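Local coordinates for dimethyl-sulfide monooxygenase (Hyphomicrobium sulfonivorans, PDB 6AK1), which oxidises dimethyl sulfide to methanethiol and formaldehyde with O2 and NADH, as the FMN-using large subunit of a two-component monooxygenase, at residues K3-N8 against R419-D424; C53-D58 against G102-I107; K195-N200 against D454-K459; S250-R255 against V386-V391; L281-G286 against P369-G374. All coordinates share one frame; numbering follows the deposited sequence.

Contact 1: residues K3-N8 against R419-D424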
# COMPACT_ATOMS: atom_id res chain seq x y z
N LYS A 3 -20.40 11.80 -1.38
CA LYS A 3 -18.96 11.54 -1.30
C LYS A 3 -18.62 10.10 -1.72
O LYS A 3 -19.11 9.13 -1.14
CB LYS A 3 -18.43 11.77 0.11
CG LYS A 3 -16.90 11.60 0.18
CD LYS A 3 -16.46 10.81 1.40
CE LYS A 3 -15.10 11.27 1.91
NZ LYS A 3 -14.71 10.58 3.18
N ARG A 4 -17.75 10.01 -2.73
CA ARG A 4 -17.47 8.74 -3.39
C ARG A 4 -16.57 7.86 -2.52
O ARG A 4 -15.57 8.32 -1.98
CB ARG A 4 -16.81 9.00 -4.74
CG ARG A 4 -16.47 7.76 -5.52
CD ARG A 4 -15.85 8.11 -6.86
NE ARG A 4 -14.42 8.44 -6.77
CZ ARG A 4 -13.44 7.54 -6.79
NH1 ARG A 4 -13.72 6.24 -6.86
NH2 ARG A 4 -12.19 7.93 -6.71
N ILE A 5 -16.94 6.59 -2.41
CA ILE A 5 -16.13 5.61 -1.69
C ILE A 5 -15.02 5.10 -2.61
O ILE A 5 -15.27 4.70 -3.75
CB ILE A 5 -17.00 4.46 -1.16
CG1 ILE A 5 -18.09 5.02 -0.23
CG2 ILE A 5 -16.16 3.44 -0.45
CD1 ILE A 5 -19.11 3.98 0.24
N VAL A 6 -13.78 5.12 -2.11
CA VAL A 6 -12.63 4.65 -2.87
C VAL A 6 -12.51 3.14 -2.68
O VAL A 6 -12.46 2.65 -1.55
CB VAL A 6 -11.35 5.38 -2.42
CG1 VAL A 6 -10.11 4.71 -3.03
CG2 VAL A 6 -11.40 6.85 -2.82
N LEU A 7 -12.44 2.41 -3.79
CA LEU A 7 -12.38 0.95 -3.76
C LEU A 7 -11.02 0.48 -4.26
O LEU A 7 -10.67 0.73 -5.42
CB LEU A 7 -13.50 0.35 -4.61
CG LEU A 7 -14.89 0.81 -4.19
CD1 LEU A 7 -15.95 0.36 -5.19
CD2 LEU A 7 -15.22 0.34 -2.77
N ASN A 8 -10.26 -0.17 -3.39
CA ASN A 8 -8.96 -0.73 -3.73
C ASN A 8 -8.97 -2.24 -3.48
O ASN A 8 -9.57 -2.71 -2.49
CB ASN A 8 -7.82 -0.13 -2.88
CG ASN A 8 -7.57 1.34 -3.15
OD1 ASN A 8 -7.97 1.89 -4.18
ND2 ASN A 8 -6.86 1.97 -2.23
N ARG A 419 -26.86 3.71 -4.43
CA ARG A 419 -26.81 4.67 -3.33
C ARG A 419 -25.95 5.89 -3.63
O ARG A 419 -25.78 6.74 -2.74
CB ARG A 419 -26.29 4.00 -2.05
CG ARG A 419 -27.10 2.82 -1.60
CD ARG A 419 -26.54 2.21 -0.33
NE ARG A 419 -27.34 1.06 0.08
CZ ARG A 419 -27.33 0.55 1.31
NH1 ARG A 419 -26.57 1.11 2.25
NH2 ARG A 419 -28.10 -0.50 1.59
N GLY A 420 -25.38 6.00 -4.83
CA GLY A 420 -24.57 7.14 -5.21
C GLY A 420 -23.19 7.20 -4.60
O GLY A 420 -22.59 8.27 -4.56
N ARG A 421 -22.65 6.07 -4.15
CA ARG A 421 -21.38 6.07 -3.43
C ARG A 421 -20.20 5.57 -4.25
O ARG A 421 -19.05 5.85 -3.89
CB ARG A 421 -21.49 5.22 -2.16
CG ARG A 421 -22.58 5.63 -1.18
CD ARG A 421 -22.62 7.14 -0.92
NE ARG A 421 -21.45 7.68 -0.23
CZ ARG A 421 -21.31 7.73 1.09
NH1 ARG A 421 -22.26 7.23 1.87
NH2 ARG A 421 -20.22 8.26 1.62
N ALA A 422 -20.43 4.83 -5.33
CA ALA A 422 -19.35 4.27 -6.14
C ALA A 422 -19.46 4.82 -7.55
O ALA A 422 -20.57 5.01 -8.06
CB ALA A 422 -19.41 2.74 -6.18
N GLN A 423 -18.31 5.07 -8.18
CA GLN A 423 -18.29 5.57 -9.55
C GLN A 423 -18.64 4.45 -10.52
O GLN A 423 -18.38 3.27 -10.27
CB GLN A 423 -16.92 6.16 -9.90
CG GLN A 423 -15.75 5.16 -9.82
CD GLN A 423 -14.38 5.81 -9.97
OE1 GLN A 423 -14.25 7.04 -9.91
NE2 GLN A 423 -13.35 4.99 -10.18
N ASP A 424 -19.25 4.82 -11.65
CA ASP A 424 -19.50 3.85 -12.71
C ASP A 424 -18.69 4.15 -13.96
O ASP A 424 -18.95 3.57 -15.01
CB ASP A 424 -20.99 3.77 -13.05
CG ASP A 424 -21.56 5.09 -13.50
OD1 ASP A 424 -20.80 5.99 -13.92
OD2 ASP A 424 -22.80 5.23 -13.45
O HOH W 1 -15.98 4.49 -6.38
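Arg421 turns its guanidinium edge-on to the backbone of Lys3 and holds one carbonyl with two nitrogens. NE lies 2.9 Å from Lys3 O and NH2 lies 3.1 Å from the same oxygen, which sits in the guanidinium plane, so the grip is side-on and bifurcated. Bends at chi2 and chi3 (-46° and -66°) fold the chain back to reach it. The aliphatic part of Arg421 crosses Ile5, whose CD1 comes 3.6 Å from Arg421 CB. The backbones join directly, Ile5 N donating to Arg421 O at 2.7 Å in an almost straight bond.

Arg4 and Gln423 meet differently. Their guanidinium and amide planes are 11° apart and stacked, with Gln423 OE1 3.1 Å above the guanidinium plane of Arg4 near its rim; the poor N-H angles rule out a hydrogen bond there. A water in the plane at the guanidinium edge accepts from Arg4 NH1 and Gln423 N and donates to Ile5 O, tying both segments together.

Arg4 forms a salt bridge with Asp52 and Arg421 with Glu383 and Asp387, while Gln423 NE2 donates to Cys50 O. The contact thus joins the entry to strand 6-12 with the loop that follows the Schellman motif ending helix 403-418, while Val386 of helix 375-388 packs on both Ile5 and Arg421.

Contact 2: residues C53-D58 against G102-I107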
# COMPACT_ATOMS: atom_id res chain seq x y z
N CYS A 53 -7.69 1.15 -7.51
CA CYS A 53 -6.28 0.81 -7.39
C CYS A 53 -6.11 -0.65 -6.96
O CYS A 53 -6.90 -1.17 -6.18
CB CYS A 53 -5.60 1.77 -6.38
SG CYS A 53 -3.80 1.63 -6.27
N LEU A 54 -5.05 -1.29 -7.49
CA LEU A 54 -4.55 -2.56 -6.97
C LEU A 54 -3.36 -2.27 -6.04
O LEU A 54 -2.31 -1.82 -6.49
CB LEU A 54 -4.13 -3.50 -8.10
CG LEU A 54 -3.50 -4.84 -7.73
CD1 LEU A 54 -4.48 -5.80 -7.04
CD2 LEU A 54 -2.89 -5.50 -8.97
N PHE A 55 -3.54 -2.51 -4.76
CA PHE A 55 -2.55 -2.20 -3.74
C PHE A 55 -1.77 -3.49 -3.47
O PHE A 55 -2.33 -4.44 -2.89
CB PHE A 55 -3.25 -1.68 -2.49
CG PHE A 55 -2.36 -1.05 -1.46
CD1 PHE A 55 -1.36 -1.79 -0.83
CD2 PHE A 55 -2.55 0.26 -1.08
CE1 PHE A 55 -0.56 -1.22 0.14
CE2 PHE A 55 -1.75 0.84 -0.10
CZ PHE A 55 -0.76 0.10 0.52
N ILE A 56 -0.51 -3.54 -3.89
CA ILE A 56 0.29 -4.75 -3.80
C ILE A 56 1.27 -4.61 -2.65
O ILE A 56 2.22 -3.81 -2.71
CB ILE A 56 1.01 -5.04 -5.13
CG1 ILE A 56 0.01 -5.09 -6.28
CG2 ILE A 56 1.75 -6.40 -5.06
CD1 ILE A 56 0.65 -5.23 -7.65
N ALA A 57 1.07 -5.40 -1.59
CA ALA A 57 1.96 -5.43 -0.44
C ALA A 57 3.24 -6.22 -0.77
O ALA A 57 3.35 -6.87 -1.81
CB ALA A 57 1.26 -6.04 0.77
N ASP A 58 4.20 -6.17 0.14
CA ASP A 58 5.47 -6.85 -0.06
C ASP A 58 6.20 -7.01 1.27
O ASP A 58 6.03 -6.20 2.18
CB ASP A 58 6.38 -6.10 -1.05
CG ASP A 58 7.54 -6.96 -1.55
OD1 ASP A 58 7.33 -8.18 -1.78
OD2 ASP A 58 8.66 -6.41 -1.71
N GLY A 102 -0.54 0.37 -6.80
CA GLY A 102 0.25 0.71 -5.63
C GLY A 102 1.33 -0.33 -5.43
O GLY A 102 1.03 -1.51 -5.24
N VAL A 103 2.58 0.09 -5.49
CA VAL A 103 3.71 -0.82 -5.41
C VAL A 103 4.44 -0.55 -4.11
O VAL A 103 4.82 0.59 -3.83
CB VAL A 103 4.63 -0.68 -6.63
CG1 VAL A 103 5.72 -1.73 -6.58
CG2 VAL A 103 3.81 -0.82 -7.90
N THR A 104 4.62 -1.58 -3.30
CA THR A 104 5.33 -1.44 -2.04
C THR A 104 6.83 -1.56 -2.29
O THR A 104 7.27 -2.45 -3.01
CB THR A 104 4.87 -2.53 -1.05
OG1 THR A 104 3.48 -2.34 -0.78
CG2 THR A 104 5.62 -2.44 0.26
N ALA A 105 7.61 -0.65 -1.71
CA ALA A 105 9.06 -0.74 -1.77
C ALA A 105 9.65 -0.13 -0.50
O ALA A 105 9.32 1.00 -0.14
CB ALA A 105 9.63 -0.06 -3.02
N ALA A 106 10.52 -0.88 0.16
CA ALA A 106 11.10 -0.41 1.41
C ALA A 106 12.26 0.55 1.15
O ALA A 106 12.97 0.45 0.14
CB ALA A 106 11.57 -1.59 2.27
N ILE A 107 12.45 1.48 2.09
CA ILE A 107 13.57 2.42 2.05
C ILE A 107 14.75 1.92 2.87
O ILE A 107 15.79 2.59 2.91
CB ILE A 107 13.10 3.80 2.54
CG1 ILE A 107 12.82 3.77 4.05
CG2 ILE A 107 11.84 4.22 1.81
CD1 ILE A 107 12.26 5.08 4.60
O HOH W 2 9.42 -3.84 -3.40
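Thr104 and Ile56 meet where two neighbouring parallel strands of the TIM barrel, 53-57 and 102-106 in these segments, run side by side at 17° with their axes 4.9 Å apart. Backbone hydrogen bonds set the register: Gly102 N donates to Leu54 O (2.8 Å) and Ile56 N to Gly102 O (2.9 Å), so Gly102 is bonded through both its amide and its carbonyl. The next bond, Thr104 N to Ile56 O, is weak, with an N-H...O angle of 132°.

A side-chain hydrogen bond reinforces that place. Thr104 OG1 donates to Ile56 O at 2.7 Å, placed there by a chi1 of -62° that sets the hydroxyl beside its own backbone N. A water donates to both Asp58 OD2 and Thr104 O, bridging the two segments.

Among the van der Waals contacts, Cys53 SG lies 3.5 Å from Gly102 N, and Asp58 CB meets Thr104 CB at 3.9 Å.

Because its proton goes to Ile56 O, the Thr104 hydroxyl can accept from Asn133 ND2 on the next strand, so one oxygen links three strands. Asp58 and Thr104 are FMN ligands by similarity, and this bonding would hold the threonine in a defined orientation.

Contact 3: residues K195-N200 against D454-K459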
# COMPACT_ATOMS: atom_id res chain seq x y z
N LYS A 195 18.75 23.21 -18.29
CA LYS A 195 17.55 23.05 -17.48
C LYS A 195 17.55 21.76 -16.69
O LYS A 195 16.52 21.36 -16.15
CB LYS A 195 16.30 23.13 -18.36
CG LYS A 195 15.75 24.54 -18.55
CD LYS A 195 16.62 25.37 -19.44
CE LYS A 195 15.96 26.70 -19.73
NZ LYS A 195 14.60 26.48 -20.30
N VAL A 196 18.69 21.06 -16.65
CA VAL A 196 18.88 19.88 -15.83
C VAL A 196 19.86 20.24 -14.72
O VAL A 196 20.88 20.88 -14.97
CB VAL A 196 19.40 18.70 -16.67
CG1 VAL A 196 19.71 17.48 -15.79
CG2 VAL A 196 18.38 18.35 -17.74
N HIS A 197 19.54 19.84 -13.49
CA HIS A 197 20.24 20.38 -12.34
C HIS A 197 20.74 19.23 -11.43
O HIS A 197 19.93 18.40 -11.01
CB HIS A 197 19.33 21.32 -11.54
CG HIS A 197 18.80 22.46 -12.36
ND1 HIS A 197 19.49 23.64 -12.53
CD2 HIS A 197 17.66 22.58 -13.08
CE1 HIS A 197 18.79 24.45 -13.31
NE2 HIS A 197 17.67 23.83 -13.66
N PRO A 198 22.03 19.18 -11.13
CA PRO A 198 22.46 18.35 -10.00
C PRO A 198 21.75 18.80 -8.74
O PRO A 198 21.58 20.00 -8.50
CB PRO A 198 23.98 18.58 -9.94
CG PRO A 198 24.26 19.79 -10.78
CD PRO A 198 23.14 19.91 -11.77
N ILE A 199 21.27 17.84 -7.95
CA ILE A 199 20.49 18.24 -6.78
C ILE A 199 21.39 18.68 -5.64
O ILE A 199 20.92 19.37 -4.71
CB ILE A 199 19.51 17.13 -6.34
CG1 ILE A 199 20.26 15.86 -5.92
CG2 ILE A 199 18.49 16.84 -7.46
CD1 ILE A 199 19.41 14.89 -5.13
N ASN A 200 22.68 18.33 -5.68
CA ASN A 200 23.66 18.77 -4.69
C ASN A 200 23.17 18.49 -3.27
O ASN A 200 23.19 19.35 -2.39
CB ASN A 200 24.02 20.25 -4.87
CG ASN A 200 24.96 20.48 -6.05
OD1 ASN A 200 25.83 19.65 -6.33
ND2 ASN A 200 24.77 21.58 -6.75
N ASP A 454 10.51 23.57 -9.29
CA ASP A 454 11.17 24.78 -9.78
C ASP A 454 12.19 25.35 -8.80
O ASP A 454 12.65 26.49 -8.99
CB ASP A 454 10.14 25.85 -10.15
CG ASP A 454 9.39 25.52 -11.42
OD1 ASP A 454 10.01 24.98 -12.36
OD2 ASP A 454 8.17 25.81 -11.46
N ALA A 455 12.58 24.60 -7.77
CA ALA A 455 13.50 25.11 -6.76
C ALA A 455 14.95 25.16 -7.24
O ALA A 455 15.79 25.73 -6.54
CB ALA A 455 13.45 24.26 -5.48
N TYR A 456 15.27 24.58 -8.40
CA TYR A 456 16.62 24.66 -8.94
C TYR A 456 16.69 25.59 -10.14
O TYR A 456 17.75 25.66 -10.79
CB TYR A 456 17.14 23.26 -9.31
CG TYR A 456 17.41 22.39 -8.09
CD1 TYR A 456 16.37 21.70 -7.47
CD2 TYR A 456 18.68 22.29 -7.54
CE1 TYR A 456 16.60 20.92 -6.35
CE2 TYR A 456 18.92 21.51 -6.44
CZ TYR A 456 17.88 20.82 -5.84
OH TYR A 456 18.12 20.04 -4.73
N VAL A 457 15.60 26.29 -10.45
CA VAL A 457 15.60 27.28 -11.52
C VAL A 457 16.63 28.35 -11.20
O VAL A 457 16.61 28.95 -10.12
CB VAL A 457 14.20 27.89 -11.69
CG1 VAL A 457 14.22 29.02 -12.71
CG2 VAL A 457 13.20 26.82 -12.11
N GLY A 458 17.56 28.57 -12.12
CA GLY A 458 18.60 29.55 -11.87
C GLY A 458 19.69 29.08 -10.94
O GLY A 458 20.56 29.88 -10.59
N LYS A 459 19.67 27.83 -10.51
CA LYS A 459 20.78 27.27 -9.77
C LYS A 459 21.68 26.52 -10.75
O LYS A 459 21.40 26.44 -11.95
CB LYS A 459 20.28 26.38 -8.63
CG LYS A 459 19.48 27.13 -7.58
CD LYS A 459 19.59 26.46 -6.22
CE LYS A 459 18.46 26.88 -5.28
NZ LYS A 459 18.42 28.35 -5.06
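His197 and Tyr456 are the nearest CA pair, 6.6 Å apart, in a meeting of two irregular segments; Tyr456 is the third residue of a type I turn from Asp454 to Val457 and the first of a type II turn to Lys459. The two side chains pass alongside one another, pointing opposite ways. Tyr456 CB sits over the imidazole, 3.9 Å from the His197 ring centroid and 26° off the normal, a CH-pi contact. Tyr456 O also lies over a face of this ring, where the angle is poor for any N-H bond. That oxygen is instead engaged by Lys459 N at 2.9 Å, closing the type II turn.

The imidazole is fixed at its nitrogens: NE2 bonds to Glu177, and ND1 to Glu460 O. Tyr456 carries its ring toward Ile199. Its OH donates to Ile199 O at 2.9 Å, in the carbonyl plane and on a lone pair, while Ile199 CB packs 4.1 Å from Tyr456 CZ.

The centre of the contact lies about 31 Å from the centre of the chain. Segment 195-200 leads from strand 189-191 into strand 201-202. Segment 454-459 belongs to the tail beyond helix 431-435, and Lys170 of helix 157-174 touches both Ile199 and Tyr456.

Contact 4: residues S250-R255 against V386-V391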
# COMPACT_ATOMS: atom_id res chain seq x y z
N SER A 250 -12.97 -1.12 14.86
CA SER A 250 -14.36 -0.77 15.10
C SER A 250 -14.62 0.63 14.55
O SER A 250 -13.70 1.43 14.39
CB SER A 250 -14.72 -0.82 16.60
OG SER A 250 -14.13 0.26 17.30
N VAL A 251 -15.89 0.90 14.25
CA VAL A 251 -16.29 2.22 13.77
C VAL A 251 -15.93 3.28 14.81
O VAL A 251 -15.46 4.37 14.47
CB VAL A 251 -17.79 2.24 13.43
CG1 VAL A 251 -18.25 3.66 13.09
CG2 VAL A 251 -18.10 1.29 12.28
N GLU A 252 -16.15 2.95 16.09
CA GLU A 252 -15.86 3.89 17.17
C GLU A 252 -14.38 4.27 17.18
O GLU A 252 -14.03 5.45 17.17
CB GLU A 252 -16.27 3.29 18.52
CG GLU A 252 -17.78 3.30 18.77
CD GLU A 252 -18.54 2.24 17.97
OE1 GLU A 252 -17.93 1.22 17.58
OE2 GLU A 252 -19.76 2.45 17.72
N GLN A 253 -13.50 3.26 17.19
CA GLN A 253 -12.06 3.54 17.12
C GLN A 253 -11.68 4.29 15.85
O GLN A 253 -10.75 5.10 15.86
CB GLN A 253 -11.28 2.23 17.22
CG GLN A 253 -9.78 2.41 17.16
CD GLN A 253 -9.06 1.10 16.91
OE1 GLN A 253 -9.24 0.46 15.87
NE2 GLN A 253 -8.26 0.68 17.87
N ALA A 254 -12.39 4.04 14.74
CA ALA A 254 -12.04 4.72 13.49
C ALA A 254 -12.33 6.21 13.57
O ALA A 254 -11.58 7.01 12.98
CB ALA A 254 -12.80 4.10 12.31
N ARG A 255 -13.40 6.61 14.27
CA ARG A 255 -13.70 8.03 14.42
C ARG A 255 -12.50 8.80 14.96
O ARG A 255 -12.16 9.88 14.46
CB ARG A 255 -14.94 8.21 15.32
CG ARG A 255 -16.24 7.69 14.65
CD ARG A 255 -17.53 7.73 15.53
NE ARG A 255 -17.92 9.07 15.98
CZ ARG A 255 -18.56 9.99 15.25
NH1 ARG A 255 -18.93 9.77 13.98
NH2 ARG A 255 -18.85 11.17 15.79
N VAL A 386 -17.39 4.73 6.35
CA VAL A 386 -16.97 5.92 5.62
C VAL A 386 -17.52 7.17 6.28
O VAL A 386 -16.78 8.09 6.62
CB VAL A 386 -17.38 5.82 4.14
CG1 VAL A 386 -17.18 7.16 3.45
CG2 VAL A 386 -16.55 4.75 3.42
N ASP A 387 -18.84 7.21 6.49
CA ASP A 387 -19.48 8.42 6.99
C ASP A 387 -19.31 8.57 8.50
O ASP A 387 -18.89 9.63 8.98
CB ASP A 387 -20.96 8.42 6.59
CG ASP A 387 -21.15 8.37 5.08
OD1 ASP A 387 -20.34 9.00 4.36
OD2 ASP A 387 -22.08 7.69 4.59
N GLU A 388 -19.59 7.52 9.25
CA GLU A 388 -19.43 7.59 10.70
C GLU A 388 -17.96 7.46 11.11
O GLU A 388 -17.48 8.21 11.96
CB GLU A 388 -20.29 6.50 11.36
CG GLU A 388 -20.40 6.60 12.86
CD GLU A 388 -21.40 5.60 13.43
OE1 GLU A 388 -21.16 5.11 14.56
OE2 GLU A 388 -22.42 5.30 12.75
N GLY A 389 -17.23 6.51 10.52
CA GLY A 389 -15.84 6.30 10.89
C GLY A 389 -14.88 7.33 10.30
O GLY A 389 -13.78 7.51 10.84
N GLY A 390 -15.27 7.98 9.21
CA GLY A 390 -14.46 9.02 8.61
C GLY A 390 -13.40 8.58 7.63
O GLY A 390 -12.62 9.43 7.18
N VAL A 391 -13.34 7.29 7.26
CA VAL A 391 -12.37 6.86 6.25
C VAL A 391 -12.87 7.24 4.86
O VAL A 391 -14.06 7.49 4.64
CB VAL A 391 -12.09 5.35 6.33
CG1 VAL A 391 -11.56 4.96 7.69
CG2 VAL A 391 -13.34 4.52 5.95
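Arg255 reaches over to the end of helix 375-388 and gives NH1 to Glu388 O at 2.9 Å. The chain starts with CG beside the backbone N, runs extended through chi2, then bends at chi3 (61°), which turns the guanidinium back toward the carbonyl. The bond is far from straight: the N-H...O angle is 136°, and the oxygen stands 27° out of the guanidinium plane.

Glu388 is stretched out, its CG anti to the backbone N, and lies roughly perpendicular to Val251. Val251 CG1 touches it along the shaft and at the tip, lying 3.6 Å from both Glu388 CG and Glu388 OE1. The carboxylate does not pair with Arg255, whose NH1 is 5.2 Å from Glu388 OE1; its salt bridge is with Arg384. Glu252 OE2 stands 4.4 Å from Glu388 OE1, a like-charged approach that Arg384 may ease, through its salt bridge to Glu388 and a long, weak ion pair with Glu252.

The nearest CA pair is Gly389 and Arg255, 4.5 Å apart. Ala254 CB packs on Gly389 CA at 4.0 Å, and Ala254 O and Gly389 O, two acceptors that cannot bond each other, both lie within hydrogen-bonding distance of Thr258 OG1.

The contact therefore sets the first turn of helix 251-267, N-capped by Ser250, against the C-terminal end of helix 375-388, just before Val391 packs on strand 276-284.

Contact 5: residues L281-G286 against P369-G374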
# COMPACT_ATOMS: atom_id res chain seq x y z
N LEU A 281 -10.10 -4.24 5.22
CA LEU A 281 -11.41 -4.86 5.38
C LEU A 281 -11.48 -6.07 4.46
O LEU A 281 -11.00 -6.02 3.32
CB LEU A 281 -12.55 -3.90 5.05
CG LEU A 281 -13.98 -4.41 5.28
CD1 LEU A 281 -14.28 -4.66 6.79
CD2 LEU A 281 -14.97 -3.41 4.74
N THR A 282 -12.08 -7.15 4.97
CA THR A 282 -12.38 -8.34 4.20
C THR A 282 -13.89 -8.51 4.13
O THR A 282 -14.56 -8.59 5.17
CB THR A 282 -11.75 -9.58 4.83
OG1 THR A 282 -10.34 -9.36 4.99
CG2 THR A 282 -12.00 -10.82 3.96
N VAL A 283 -14.43 -8.60 2.92
CA VAL A 283 -15.86 -8.71 2.69
C VAL A 283 -16.15 -10.09 2.12
O VAL A 283 -15.62 -10.46 1.06
CB VAL A 283 -16.35 -7.61 1.74
CG1 VAL A 283 -17.85 -7.80 1.41
CG2 VAL A 283 -16.10 -6.24 2.34
N ILE A 284 -16.98 -10.86 2.83
CA ILE A 284 -17.55 -12.10 2.32
C ILE A 284 -19.03 -11.82 2.07
O ILE A 284 -19.77 -11.49 3.00
CB ILE A 284 -17.39 -13.28 3.29
CG1 ILE A 284 -15.96 -13.36 3.86
CG2 ILE A 284 -17.81 -14.60 2.62
CD1 ILE A 284 -14.94 -13.96 2.92
N THR A 285 -19.47 -11.97 0.82
CA THR A 285 -20.85 -11.62 0.51
C THR A 285 -21.46 -12.66 -0.43
O THR A 285 -20.87 -13.70 -0.72
CB THR A 285 -20.93 -10.19 -0.07
OG1 THR A 285 -22.29 -9.89 -0.39
CG2 THR A 285 -20.08 -10.07 -1.31
N GLY A 286 -22.67 -12.34 -0.90
CA GLY A 286 -23.50 -13.23 -1.68
C GLY A 286 -24.89 -12.65 -1.80
O GLY A 286 -25.14 -11.50 -1.42
N PRO A 369 -10.92 -6.18 10.35
CA PRO A 369 -12.32 -6.60 10.47
C PRO A 369 -12.78 -7.42 9.28
O PRO A 369 -12.28 -7.29 8.16
CB PRO A 369 -13.08 -5.27 10.57
CG PRO A 369 -12.16 -4.26 9.91
CD PRO A 369 -10.77 -4.73 10.14
N VAL A 370 -13.74 -8.30 9.55
CA VAL A 370 -14.37 -9.14 8.54
C VAL A 370 -15.85 -8.78 8.49
O VAL A 370 -16.51 -8.71 9.53
CB VAL A 370 -14.18 -10.63 8.85
CG1 VAL A 370 -14.84 -11.50 7.80
CG2 VAL A 370 -12.70 -10.93 8.97
N LEU A 371 -16.37 -8.55 7.29
CA LEU A 371 -17.75 -8.12 7.11
C LEU A 371 -18.46 -9.17 6.27
O LEU A 371 -18.12 -9.37 5.10
CB LEU A 371 -17.80 -6.73 6.46
CG LEU A 371 -19.12 -6.23 5.90
CD1 LEU A 371 -20.25 -6.29 6.96
CD2 LEU A 371 -18.95 -4.81 5.35
N VAL A 372 -19.45 -9.84 6.87
CA VAL A 372 -20.18 -10.93 6.24
C VAL A 372 -21.65 -10.53 6.14
O VAL A 372 -22.24 -10.09 7.13
CB VAL A 372 -20.03 -12.24 7.04
CG1 VAL A 372 -20.84 -13.35 6.42
CG2 VAL A 372 -18.56 -12.63 7.15
N GLY A 373 -22.23 -10.64 4.95
CA GLY A 373 -23.63 -10.30 4.77
C GLY A 373 -24.00 -10.24 3.30
O GLY A 373 -23.15 -10.34 2.41
N GLY A 374 -25.31 -10.09 3.07
CA GLY A 374 -25.82 -9.79 1.75
C GLY A 374 -25.60 -8.33 1.39
O GLY A 374 -25.04 -7.55 2.16
O HOH W 3 -9.67 -8.12 7.37
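Leu281 reaches Pro369 and Leu371 through a single methyl. From CB the chain passes to CG, anti to the backbone N (chi1 -176°), and of the side-chain atoms CB, CG and CD2 none comes within 4.2 Å of segment 369-374. CD1 is the branch that touches, laid across the proline: it lies 3.6 Å from Pro369 O, 3.8 Å from Pro369 CG and 4.1 Å from Leu371 CB. Leu382 of helix 375-388 and Phe394 of strand 393-397 also touch this side chain.

The backbones form a parallel pair, strand 281-284 beside 370-372, with an axis separation of 4.8 Å and a 20° angle. This short strand adds to strand 276-284 of the TIM barrel, which also pairs with 393-397, and Gly374 then occupies the N-cap position of helix 375-388. Alternate bonds run Thr282 N to Pro369 O, Leu371 N to Thr282 O, Ile284 N to Leu371 O and Gly373 N to Ile284 O.

On the face carrying Thr282, Ile284, Val370 and Val372, Ile284 CB meets Val372 CG2 at 4.1 Å. A water accepts from Thr282 OG1 and donates to Pro369 O. Further along, Thr285 OG1 donates to Gly373 O at 3.0 Å, in the carbonyl plane.

Contacts 1, 2 and 5 all reach the same parallel sheet. Contact 2 holds two residues assigned to FMN binding by similarity and lies closest to the centre of the chain, about 5 Å away. It touches contact 1 where Asn8 OD1 meets Cys53 CB at 3.2 Å, since strands 6-12 and 53-57 are neighbours. Contact 1 is also joined to contact 4 by the Arg421 NH1 to Asp387 OD2 salt bridge (2.8 Å). Contacts 4 and 5 have centres about 17 Å apart and share chain connections: strand 370-372 leads into helix 375-388, and helix 251-267 into strand 276-284. Contact 3 stands apart, its centre about 30 Å from that of contact 2.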